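Side-chain contacts in glycoside hydrolase family 43 (PDB 4QQS), which hydrolyses O-glycosidic bonds, with alpha-L-arabinofuranosidase activity, and probably takes part in the breakdown of xylan: residues R26-A31 with K104-P109; A31-A34 with F39-W42; L55-Y60 with M85-R90. One frame throughout, in Å; residues are numbered along the deposited sequence.

Interaction 1: residues R26-A31 with K104-P109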
ATOM      1  N   ARG A  26       3.010  11.378  15.818  1.00 12.64           N
ATOM      2  CA  ARG A  26       1.635  11.031  15.524  1.00 12.78           C
ATOM      3  C   ARG A  26       1.629  10.128  14.295  1.00 11.11           C
ATOM      4  O   ARG A  26       2.530  10.191  13.456  1.00 12.20           O
ATOM      5  CB  ARG A  26       0.806  12.287  15.251  1.00 14.39           C
ATOM      6  CG  ARG A  26       0.878  13.355  16.321  1.00 17.37           C
ATOM      7  CD  ARG A  26       0.328  12.887  17.633  1.00 21.40           C
ATOM      8  NE  ARG A  26      -1.044  12.408  17.533  1.00 23.92           N
ATOM      9  CZ  ARG A  26      -1.836  12.185  18.579  1.00 25.38           C
ATOM     10  NH1 ARG A  26      -1.405  12.414  19.820  1.00 25.65           N
ATOM     11  NH2 ARG A  26      -3.069  11.734  18.378  1.00 26.19           N
ATOM     12  N   TYR A  27       0.602   9.296  14.213  1.00 10.11           N
ATOM     13  CA  TYR A  27       0.389   8.406  13.089  1.00  9.30           C
ATOM     14  C   TYR A  27      -0.841   8.822  12.322  1.00  8.88           C
ATOM     15  O   TYR A  27      -1.874   9.130  12.907  1.00  9.68           O
ATOM     16  CB  TYR A  27       0.216   6.974  13.578  1.00  9.61           C
ATOM     17  CG  TYR A  27       1.423   6.430  14.297  1.00  9.71           C
ATOM     18  CD1 TYR A  27       1.578   6.601  15.661  1.00 10.67           C
ATOM     19  CD2 TYR A  27       2.417   5.762  13.602  1.00  9.53           C
ATOM     20  CE1 TYR A  27       2.684   6.104  16.326  1.00 11.26           C
ATOM     21  CE2 TYR A  27       3.526   5.245  14.247  1.00  9.89           C
ATOM     22  CZ  TYR A  27       3.659   5.429  15.616  1.00 10.70           C
ATOM     23  OH  TYR A  27       4.740   4.928  16.312  1.00 11.53           O
ATOM     24  N   TYR A  28      -0.711   8.778  11.002  1.00  8.47           N
ATOM     25  CA  TYR A  28      -1.779   9.153  10.083  1.00  8.52           C
ATOM     26  C   TYR A  28      -2.030   7.989   9.149  1.00  8.20           C
ATOM     27  O   TYR A  28      -1.119   7.543   8.453  1.00  8.85           O
ATOM     28  CB  TYR A  28      -1.400  10.409   9.292  1.00  9.32           C
ATOM     29  CG  TYR A  28      -1.105  11.550  10.224  1.00  9.61           C
ATOM     30  CD1 TYR A  28      -2.129  12.346  10.708  1.00 10.41           C
ATOM     31  CD2 TYR A  28       0.187  11.804  10.669  1.00 10.15           C
ATOM     32  CE1 TYR A  28      -1.877  13.378  11.585  1.00 11.15           C
ATOM     33  CE2 TYR A  28       0.453  12.828  11.558  1.00 10.90           C
ATOM     34  CZ  TYR A  28      -0.582  13.620  12.014  1.00 11.43           C
ATOM     35  OH  TYR A  28      -0.314  14.654  12.897  1.00 12.74           O
ATOM     36  N   LEU A  29      -3.256   7.480   9.189  1.00  8.30           N
ATOM     37  CA  LEU A  29      -3.694   6.388   8.354  1.00  7.92           C
ATOM     38  C   LEU A  29      -4.567   6.934   7.244  1.00  7.60           C
ATOM     39  O   LEU A  29      -5.534   7.636   7.507  1.00  8.14           O
ATOM     40  CB  LEU A  29      -4.504   5.406   9.204  1.00  9.08           C
ATOM     41  CG  LEU A  29      -5.422   4.415   8.475  1.00 12.12           C
ATOM     42  CD1 LEU A  29      -4.568   3.388   7.843  1.00 12.38           C
ATOM     43  CD2 LEU A  29      -6.419   3.769   9.401  1.00 12.77           C
ATOM     44  N   TYR A  30      -4.220   6.596   6.007  1.00  7.25           N
ATOM     45  CA  TYR A  30      -4.984   6.947   4.821  1.00  7.37           C
ATOM     46  C   TYR A  30      -5.387   5.634   4.175  1.00  7.45           C
ATOM     47  O   TYR A  30      -4.594   4.703   4.151  1.00  8.67           O
ATOM     48  CB  TYR A  30      -4.133   7.768   3.844  1.00  7.41           C
ATOM     49  CG  TYR A  30      -3.422   8.951   4.465  1.00  7.67           C
ATOM     50  CD1 TYR A  30      -2.199   8.793   5.094  1.00  8.01           C
ATOM     51  CD2 TYR A  30      -3.975  10.221   4.434  1.00  7.98           C
ATOM     52  CE1 TYR A  30      -1.539   9.853   5.666  1.00  8.55           C
ATOM     53  CE2 TYR A  30      -3.312  11.299   5.007  1.00  8.80           C
ATOM     54  CZ  TYR A  30      -2.092  11.099   5.626  1.00  9.02           C
ATOM     55  OH  TYR A  30      -1.397  12.127   6.213  1.00  9.83           O
ATOM     56  N   ALA A  31      -6.594   5.537   3.635  1.00  7.43           N
ATOM     57  CA  ALA A  31      -7.062   4.276   3.080  1.00  7.49           C
ATOM     58  C   ALA A  31      -8.052   4.498   1.965  1.00  7.21           C
ATOM     59  O   ALA A  31      -8.707   5.543   1.890  1.00  7.87           O
ATOM     60  CB  ALA A  31      -7.706   3.411   4.172  1.00  7.82           C
ATOM     61  N   LYS A 104       0.539  21.034   3.228  1.00 12.49           N
ATOM     62  CA  LYS A 104       1.449  21.447   4.287  1.00 14.53           C
ATOM     63  C   LYS A 104       1.172  20.701   5.595  1.00 14.30           C
ATOM     64  O   LYS A 104       1.994  20.726   6.508  1.00 16.89           O
ATOM     65  CB  LYS A 104       1.372  22.961   4.481  1.00 17.60           C
ATOM     66  CG  LYS A 104       1.972  23.735   3.309  1.00 21.16           C
ATOM     67  CD  LYS A 104       3.489  23.529   3.223  1.00 24.14           C
ATOM     68  CE  LYS A 104       4.145  24.359   2.125  1.00 25.83           C
ATOM     69  NZ  LYS A 104       5.618  24.106   2.055  1.00 26.77           N
ATOM     70  N   SER A 105       0.021  20.043   5.684  1.00 12.73           N
ATOM     71  CA  SER A 105      -0.399  19.330   6.893  1.00 12.97           C
ATOM     72  C   SER A 105      -0.790  17.893   6.571  1.00 11.49           C
ATOM     73  O   SER A 105      -1.367  17.643   5.515  1.00 11.90           O
ATOM     74  CB  SER A 105      -1.618  20.028   7.494  1.00 15.15           C
ATOM     75  OG  SER A 105      -2.310  19.161   8.385  1.00 16.83           O
ATOM     76  N   PRO A 106      -0.509  16.949   7.486  1.00 11.16           N
ATOM     77  CA  PRO A 106      -0.897  15.561   7.204  1.00 10.95           C
ATOM     78  C   PRO A 106      -2.405  15.352   7.126  1.00 10.64           C
ATOM     79  O   PRO A 106      -2.851  14.384   6.527  1.00 10.71           O
ATOM     80  CB  PRO A 106      -0.302  14.783   8.382  1.00 12.21           C
ATOM     81  CG  PRO A 106      -0.166  15.790   9.465  1.00 13.04           C
ATOM     82  CD  PRO A 106       0.195  17.067   8.774  1.00 12.24           C
ATOM     83  N   LEU A 107      -3.195  16.236   7.724  1.00 10.21           N
ATOM     84  CA  LEU A 107      -4.652  16.098   7.679  1.00 10.76           C
ATOM     85  C   LEU A 107      -5.286  16.788   6.479  1.00 11.11           C
ATOM     86  O   LEU A 107      -6.507  16.740   6.309  1.00 12.15           O
ATOM     87  CB  LEU A 107      -5.277  16.624   8.972  1.00 11.10           C
ATOM     88  CG  LEU A 107      -4.838  15.884  10.236  1.00 11.67           C
ATOM     89  CD1 LEU A 107      -5.469  16.536  11.449  1.00 13.16           C
ATOM     90  CD2 LEU A 107      -5.188  14.390  10.184  1.00 12.04           C
ATOM     91  N   GLY A 108      -4.467  17.422   5.645  1.00 11.43           N
ATOM     92  CA  GLY A 108      -4.968  18.068   4.451  1.00 11.61           C
ATOM     93  C   GLY A 108      -5.399  19.505   4.691  1.00 13.09           C
ATOM     94  O   GLY A 108      -5.113  20.078   5.743  1.00 15.34           O
ATOM     95  N   PRO A 109      -6.090  20.105   3.717  1.00 12.64           N
ATOM     96  CA  PRO A 109      -6.497  19.483   2.457  1.00 11.71           C
ATOM     97  C   PRO A 109      -5.331  19.290   1.501  1.00 11.00           C
ATOM     98  O   PRO A 109      -4.499  20.177   1.331  1.00 12.71           O
ATOM     99  CB  PRO A 109      -7.500  20.484   1.883  1.00 12.38           C
ATOM    100  CG  PRO A 109      -7.072  21.797   2.432  1.00 13.74           C
ATOM    101  CD  PRO A 109      -6.546  21.504   3.803  1.00 14.03           C
TER

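Interaction 2: residues A31-A34 with F39-W42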
ATOM      1  N   ALA A  31      -6.594   5.537   3.635  1.00  7.43           N
ATOM      2  CA  ALA A  31      -7.062   4.276   3.080  1.00  7.49           C
ATOM      3  C   ALA A  31      -8.052   4.498   1.965  1.00  7.21           C
ATOM      4  O   ALA A  31      -8.707   5.543   1.890  1.00  7.87           O
ATOM      5  CB  ALA A  31      -7.706   3.411   4.172  1.00  7.82           C
ATOM      6  N   THR A  32      -8.176   3.498   1.099  1.00  7.78           N
ATOM      7  CA  THR A  32      -9.348   3.387   0.235  1.00  8.02           C
ATOM      8  C   THR A  32     -10.574   3.413   1.146  1.00  7.77           C
ATOM      9  O   THR A  32     -10.646   2.671   2.123  1.00  8.75           O
ATOM     10  CB  THR A  32      -9.300   2.087  -0.569  1.00  8.20           C
ATOM     11  OG1 THR A  32      -8.084   2.064  -1.316  1.00  8.02           O
ATOM     12  CG2 THR A  32     -10.483   1.971  -1.496  1.00  8.68           C
ATOM     13  N   SER A  33     -11.513   4.305   0.852  1.00  8.23           N
ATOM     14  CA  SER A  33     -12.546   4.634   1.815  1.00  9.10           C
ATOM     15  C   SER A  33     -13.724   5.226   1.051  1.00  9.72           C
ATOM     16  O   SER A  33     -14.615   4.485   0.626  1.00 10.53           O
ATOM     17  CB  SER A  33     -11.948   5.556   2.896  1.00  9.01           C
ATOM     18  OG  SER A  33     -11.211   6.642   2.335  1.00  8.89           O
ATOM     19  N   ALA A  34     -13.689   6.529   0.800  1.00  9.64           N
ATOM     20  CA  ALA A  34     -14.739   7.221   0.051  1.00  9.94           C
ATOM     21  C   ALA A  34     -14.492   7.049  -1.454  1.00  9.75           C
ATOM     22  O   ALA A  34     -14.046   7.984  -2.151  1.00  9.89           O
ATOM     23  CB  ALA A  34     -14.760   8.680   0.433  1.00 10.68           C
ATOM     24  N   PHE A  39     -10.241  10.389   0.014  1.00  7.86           N
ATOM     25  CA  PHE A  39      -9.621   9.546   1.023  1.00  7.67           C
ATOM     26  C   PHE A  39      -9.742  10.129   2.403  1.00  7.91           C
ATOM     27  O   PHE A  39      -9.326  11.264   2.649  1.00  8.70           O
ATOM     28  CB  PHE A  39      -8.141   9.304   0.688  1.00  8.01           C
ATOM     29  CG  PHE A  39      -7.950   8.792  -0.703  1.00  7.53           C
ATOM     30  CD1 PHE A  39      -8.263   7.479  -1.008  1.00  7.50           C
ATOM     31  CD2 PHE A  39      -7.514   9.629  -1.713  1.00  8.25           C
ATOM     32  CE1 PHE A  39      -8.155   7.017  -2.298  1.00  7.90           C
ATOM     33  CE2 PHE A  39      -7.407   9.179  -3.015  1.00  8.23           C
ATOM     34  CZ  PHE A  39      -7.725   7.868  -3.307  1.00  8.05           C
ATOM     35  N   LYS A  40     -10.272   9.309   3.303  1.00  8.03           N
ATOM     36  CA  LYS A  40     -10.287   9.605   4.719  1.00  8.22           C
ATOM     37  C   LYS A  40      -8.906   9.431   5.333  1.00  7.85           C
ATOM     38  O   LYS A  40      -8.063   8.667   4.852  1.00  8.45           O
ATOM     39  CB  LYS A  40     -11.275   8.682   5.432  1.00  9.18           C
ATOM     40  CG  LYS A  40     -12.727   8.972   5.092  1.00 10.67           C
ATOM     41  CD  LYS A  40     -13.682   7.965   5.692  1.00 12.11           C
ATOM     42  CE  LYS A  40     -15.120   8.438   5.549  1.00 15.17           C
ATOM     43  NZ  LYS A  40     -16.114   7.399   5.910  1.00 16.48           N
ATOM     44  N   VAL A  41      -8.708  10.156   6.425  1.00  8.01           N
ATOM     45  CA  VAL A  41      -7.530  10.049   7.272  1.00  8.56           C
ATOM     46  C   VAL A  41      -7.974   9.839   8.721  1.00  8.40           C
ATOM     47  O   VAL A  41      -8.950  10.438   9.171  1.00  8.83           O
ATOM     48  CB  VAL A  41      -6.595  11.278   7.123  1.00  8.90           C
ATOM     49  CG1 VAL A  41      -7.309  12.579   7.473  1.00  9.40           C
ATOM     50  CG2 VAL A  41      -5.310  11.094   7.924  1.00  9.69           C
ATOM     51  N   TRP A  42      -7.256   8.954   9.411  1.00  8.34           N
ATOM     52  CA  TRP A  42      -7.431   8.704  10.831  1.00  8.30           C
ATOM     53  C   TRP A  42      -6.101   9.001  11.520  1.00  8.59           C
ATOM     54  O   TRP A  42      -5.026   8.820  10.937  1.00  9.55           O
ATOM     55  CB  TRP A  42      -7.812   7.249  11.102  1.00  9.10           C
ATOM     56  CG  TRP A  42      -9.111   6.759  10.531  1.00  8.70           C
ATOM     57  CD1 TRP A  42     -10.259   6.528  11.232  1.00  9.23           C
ATOM     58  CD2 TRP A  42      -9.405   6.403   9.166  1.00  8.69           C
ATOM     59  NE1 TRP A  42     -11.236   6.046  10.402  1.00  9.13           N
ATOM     60  CE2 TRP A  42     -10.744   5.958   9.130  1.00  8.78           C
ATOM     61  CE3 TRP A  42      -8.662   6.389   7.978  1.00  9.03           C
ATOM     62  CZ2 TRP A  42     -11.360   5.524   7.963  1.00  9.28           C
ATOM     63  CZ3 TRP A  42      -9.285   5.947   6.821  1.00  9.76           C
ATOM     64  CH2 TRP A  42     -10.613   5.523   6.824  1.00  9.66           C
TER

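Interaction 3: residues L55-Y60 with M85-R90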
ATOM      1  N   LEU A  55     -11.875  13.918   5.330  1.00  9.87           N
ATOM      2  CA  LEU A  55     -11.230  13.684   4.039  1.00  9.31           C
ATOM      3  C   LEU A  55      -9.943  14.487   3.926  1.00  9.41           C
ATOM      4  O   LEU A  55      -9.964  15.714   3.821  1.00 11.27           O
ATOM      5  CB  LEU A  55     -12.158  14.032   2.869  1.00 10.37           C
ATOM      6  CG  LEU A  55     -13.408  13.172   2.682  1.00 11.28           C
ATOM      7  CD1 LEU A  55     -14.243  13.694   1.519  1.00 12.61           C
ATOM      8  CD2 LEU A  55     -13.068  11.713   2.468  1.00 12.45           C
ATOM      9  N   ALA A  56      -8.820  13.783   3.906  1.00  8.89           N
ATOM     10  CA  ALA A  56      -7.529  14.412   3.648  1.00  9.35           C
ATOM     11  C   ALA A  56      -7.421  14.905   2.211  1.00  8.60           C
ATOM     12  O   ALA A  56      -6.857  15.963   1.952  1.00  9.13           O
ATOM     13  CB  ALA A  56      -6.411  13.427   3.937  1.00  9.86           C
ATOM     14  N   LEU A  57      -7.945  14.111   1.283  1.00  8.45           N
ATOM     15  CA  LEU A  57      -8.029  14.461  -0.131  1.00  9.18           C
ATOM     16  C   LEU A  57      -9.496  14.313  -0.521  1.00  9.44           C
ATOM     17  O   LEU A  57     -10.100  13.256  -0.337  1.00  9.49           O
ATOM     18  CB  LEU A  57      -7.129  13.527  -0.955  1.00 11.11           C
ATOM     19  CG  LEU A  57      -6.983  13.506  -2.478  1.00 12.98           C
ATOM     20  CD1 LEU A  57      -8.283  13.221  -3.204  1.00 12.83           C
ATOM     21  CD2 LEU A  57      -6.362  14.779  -2.966  1.00 13.39           C
ATOM     22  N   ASP A  58     -10.060  15.400  -1.026  1.00 10.13           N
ATOM     23  CA  ASP A  58     -11.431  15.435  -1.481  1.00 10.52           C
ATOM     24  C   ASP A  58     -11.384  15.918  -2.916  1.00  9.86           C
ATOM     25  O   ASP A  58     -10.976  17.045  -3.171  1.00 10.23           O
ATOM     26  CB  ASP A  58     -12.228  16.406  -0.597  1.00 11.68           C
ATOM     27  CG  ASP A  58     -13.717  16.412  -0.901  1.00 13.19           C
ATOM     28  OD1 ASP A  58     -14.140  15.709  -1.843  1.00 13.77           O
ATOM     29  OD2 ASP A  58     -14.464  17.141  -0.202  1.00 14.79           O
ATOM     30  N   SER A  59     -11.782  15.084  -3.866  1.00  9.70           N
ATOM     31  CA  SER A  59     -11.786  15.517  -5.247  1.00 10.20           C
ATOM     32  C   SER A  59     -12.771  16.663  -5.465  1.00 10.99           C
ATOM     33  O   SER A  59     -12.641  17.377  -6.455  1.00 11.75           O
ATOM     34  CB  SER A  59     -12.087  14.352  -6.190  1.00 10.19           C
ATOM     35  OG  SER A  59     -13.394  13.841  -6.000  1.00 10.55           O
ATOM     36  N   TYR A  60     -13.732  16.842  -4.548  1.00 11.64           N
ATOM     37  CA  TYR A  60     -14.702  17.930  -4.639  1.00 12.87           C
ATOM     38  C   TYR A  60     -14.168  19.219  -4.034  1.00 12.83           C
ATOM     39  O   TYR A  60     -14.798  20.255  -4.163  1.00 14.04           O
ATOM     40  CB  TYR A  60     -16.008  17.578  -3.930  1.00 13.39           C
ATOM     41  CG  TYR A  60     -16.743  16.353  -4.445  1.00 14.40           C
ATOM     42  CD1 TYR A  60     -16.318  15.652  -5.571  1.00 15.61           C
ATOM     43  CD2 TYR A  60     -17.876  15.901  -3.783  1.00 15.54           C
ATOM     44  CE1 TYR A  60     -17.003  14.532  -6.011  1.00 17.01           C
ATOM     45  CE2 TYR A  60     -18.561  14.791  -4.214  1.00 17.20           C
ATOM     46  CZ  TYR A  60     -18.122  14.111  -5.325  1.00 17.86           C
ATOM     47  OH  TYR A  60     -18.819  13.003  -5.748  1.00 19.89           O
ATOM     48  N   MET A  85       0.944  13.139  -1.556  1.00  8.17           N
ATOM     49  CA  MET A  85       0.050  12.004  -1.656  1.00  7.65           C
ATOM     50  C   MET A  85      -0.015  11.518  -3.095  1.00  7.52           C
ATOM     51  O   MET A  85      -0.261  12.296  -4.006  1.00  8.20           O
ATOM     52  CB  MET A  85      -1.362  12.380  -1.218  1.00  8.06           C
ATOM     53  CG  MET A  85      -2.347  11.207  -1.273  1.00  8.63           C
ATOM     54  SD  MET A  85      -4.048  11.631  -0.855  1.00  9.17           S
ATOM     55  CE  MET A  85      -3.927  11.905   0.909  1.00 10.12           C
ATOM     56  N   THR A  86       0.202  10.227  -3.291  1.00  7.25           N
ATOM     57  CA  THR A  86      -0.149   9.580  -4.540  1.00  7.09           C
ATOM     58  C   THR A  86      -1.448   8.824  -4.342  1.00  6.61           C
ATOM     59  O   THR A  86      -1.775   8.394  -3.233  1.00  6.84           O
ATOM     60  CB  THR A  86       0.945   8.592  -5.010  1.00  7.91           C
ATOM     61  OG1 THR A  86       1.277   7.695  -3.946  1.00  8.59           O
ATOM     62  CG2 THR A  86       2.195   9.325  -5.463  1.00  8.32           C
ATOM     63  N   TYR A  87      -2.189   8.659  -5.428  1.00  6.69           N
ATOM     64  CA  TYR A  87      -3.425   7.900  -5.412  1.00  6.38           C
ATOM     65  C   TYR A  87      -3.793   7.602  -6.846  1.00  6.79           C
ATOM     66  O   TYR A  87      -3.185   8.147  -7.772  1.00  7.52           O
ATOM     67  CB  TYR A  87      -4.551   8.670  -4.717  1.00  6.98           C
ATOM     68  CG  TYR A  87      -5.005   9.957  -5.384  1.00  7.04           C
ATOM     69  CD1 TYR A  87      -4.364  11.165  -5.140  1.00  7.65           C
ATOM     70  CD2 TYR A  87      -6.107   9.974  -6.230  1.00  7.15           C
ATOM     71  CE1 TYR A  87      -4.814  12.352  -5.699  1.00  8.38           C
ATOM     72  CE2 TYR A  87      -6.566  11.151  -6.794  1.00  7.71           C
ATOM     73  CZ  TYR A  87      -5.915  12.337  -6.528  1.00  8.09           C
ATOM     74  OH  TYR A  87      -6.410  13.490  -7.097  1.00  9.13           O
ATOM     75  N   SER A  88      -4.830   6.791  -7.051  1.00  6.54           N
ATOM     76  CA  SER A  88      -5.365   6.619  -8.389  1.00  6.72           C
ATOM     77  C   SER A  88      -6.870   6.826  -8.385  1.00  6.70           C
ATOM     78  O   SER A  88      -7.531   6.689  -7.359  1.00  6.97           O
ATOM     79  CB  SER A  88      -4.979   5.261  -8.989  1.00  7.75           C
ATOM     80  OG  SER A  88      -5.532   4.186  -8.257  1.00  8.72           O
ATOM     81  N   ALA A  89      -7.383   7.173  -9.554  1.00  6.86           N
ATOM     82  CA  ALA A  89      -8.816   7.284  -9.785  1.00  7.57           C
ATOM     83  C   ALA A  89      -9.058   7.065 -11.266  1.00  7.18           C
ATOM     84  O   ALA A  89      -8.132   7.096 -12.080  1.00  7.59           O
ATOM     85  CB  ALA A  89      -9.349   8.657  -9.346  1.00  7.95           C
ATOM     86  N   ARG A  90     -10.323   6.873 -11.630  1.00  7.70           N
ATOM     87  CA  ARG A  90     -10.692   6.707 -13.027  1.00  8.57           C
ATOM     88  C   ARG A  90     -10.883   8.073 -13.686  1.00  9.28           C
ATOM     89  O   ARG A  90     -11.605   8.927 -13.180  1.00 10.88           O
ATOM     90  CB  ARG A  90     -11.975   5.870 -13.171  1.00  9.56           C
ATOM     91  CG  ARG A  90     -12.160   5.319 -14.578  1.00 10.40           C
ATOM     92  CD  ARG A  90     -13.295   4.313 -14.671  1.00 10.50           C
ATOM     93  NE  ARG A  90     -13.128   3.175 -13.773  1.00 10.73           N
ATOM     94  CZ  ARG A  90     -12.380   2.103 -14.014  1.00 11.03           C
ATOM     95  NH1 ARG A  90     -11.679   1.993 -15.134  1.00 10.85           N
ATOM     96  NH2 ARG A  90     -12.309   1.136 -13.104  1.00 10.77           N
TER

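Interaction 1: residues R26-A31 with K104-P109
Tyr28 and Tyr30 both keep CG beside the backbone N and anti to the carbonyl carbon (chi1 -58° in Tyr28), and this torsion carries the two rings from the same side of strand 26-31 to the turn at Pro106. The contact joins two four-stranded sheets, blades of the five-bladed beta-propeller: the strand belongs to the sheet of residues 16-58, and the turn lies in the loop before the last strand of the sheet of residues 72-112. Pro106 settles on one face of the Tyr28 ring. Its CB stands 3.6 Å from the ring centroid and only 1° off the ring normal, a CH-pi contact over the middle of the ring, while CG leans to the phenol end, 3.4 Å from Tyr28 CZ. A rigid, compact proline suits this place, since its puckered ring offers CH groups to a flat aromatic surface. Leu107 comes from another direction, with CD2 at the ring edge 3.7 Å from Tyr28 CD1, so one phenol ring is held on a face and at an edge by consecutive residues. The turn itself is well braced: Ser105 to Gly108 form a type I beta turn closed by Gly108 N to Ser105 O, and Ser105 OG accepts from Leu107 N in an ST turn. Tyrosine suits position 30 because its hydroxyl reaches past the ring to the turn: Tyr30 OH gives a hydrogen bond of 2.7 Å to Pro106 O, meeting that carbonyl at a C=O...donor angle of 121°.

Interaction 2: residues A31-A34 with F39-W42
Ala31 and Lys40 face each other across two antiparallel strands, CA to CA 6.4 Å, but the backbone pairing is loose here, with Ala31 N 3.7 Å from Lys40 O and without a hydrogen-bond partner. Just beyond this point a side chain takes over from the backbone. Ser33 sets OG between its own backbone N and carbonyl carbon (chi1 48°), which turns the hydroxyl back to the opposite strand. There Ser33 OG accepts a nearly straight bond from Lys40 N, 3.0 Å long with an N-H...O angle of 171°, and it donates to Ala31 O at 2.8 Å, approaching from above that carbonyl's plane. One small hydroxyl thus acts as acceptor and donor at once and links the backbones of 31-34 and 39-42, a task to which serine is well suited. Ala31 O is also approached by the edge of the Phe39 ring, whose CD1 lies 3.5 Å away with the oxygen in the ring plane. Further along its strand, Trp42 reaches across with its six-membered ring: CZ3 touches Ala31 CB at 4.0 Å, and CH2 meets Ser33 CB at the ring edge. Residues as small as alanine and serine let the broad indole approach this closely. Lys40 contributes its aliphatic part, the extended chain passing Ser33 CB with CB, CG and CD before running on to its ammonium group. Thr32 points away from the opposite strand, and its OG1 is hydrogen-bonded to Asp17, the predicted proton acceptor, and to Ala73 N. The whole is a beta hairpin of the first propeller sheet, 16-58, whose turn end lies beside the probable active site of this family 43 glycosidase.

Interaction 3: residues L55-Y60 with M85-R90
Leu57, part of a classic beta bulge in which it and Ala56 both face Phe39, drives its side chain against Met85 and Tyr87 of the neighbouring sheet. The methionine stretches out fully as far as its sulfur and then bends, chi3 -72°, so that the thioether crosses the leucine at a slant and the terminal methyl lies beside both Leu57 CB and Ala56 CB. Met85 SD comes to 3.6 Å from Leu57 CB and 3.8 Å from Leu57 CG, and Met85 CE rests 4.2 Å from Ala56 CB. A long, flexible methionine fits an irregular surface of this kind, where a corner in the chain presents two successive side chains to the same neighbour. The bulge sits at the end of the outermost strand of the sheet 16-58, and strand 85-90 lies within the sheet 72-112, so the contact forms part of the hydrophobic packing between adjacent blades of the five-bladed propeller. Tyr87, two residues on from Met85 and on the same side of its strand, receives the branched end of Leu57. Leu57 CD1 stands 4.2 Å above one face of the ring, displaced to its rim, while Leu57 CD2 lies 4.0 Å from Tyr87 CE1; leucine and ring cross at about a right angle. The forked leucine thus meets two neighbours: CB and CG touch the sulfur, while CG and CD1 also lie over the tyrosine face and CD2 passes beyond its rim. Tyr87 also meets Phe39 ring to ring at about 60°, and its hydroxyl is hydrogen-bonded to Asn112 OD1. Past the bulge, Asp58 OD1 accepts from Tyr60 N at 3.0 Å, from well above the carboxylate plane, forming an Asx turn, and Asp58 OD2 pairs with Arg37 in a salt bridge.

In the fold
From the N terminus, strand 26-32 opens interaction 1 and, at the shared Ala31, interaction 2. Interaction 2 closes almost at once, over the four residues between 31-34 and 39-42, and completes a hairpin. Strand 51-58 then pairs with strand 38-44, Phe39 N bonding to Leu57 O, and brings the chain to interaction 3, which closes at 85-90. Interaction 1 closes last, at 104-109, so its long loop encloses interaction 3 entirely and interaction 2 from their common residue onward. Interaction 2 lies within the first sheet, between two neighbouring strands; interactions 1 and 3 tie that sheet to the second. Tyr30 packs on Ala56 and Met85, joining the two inter-sheet contacts.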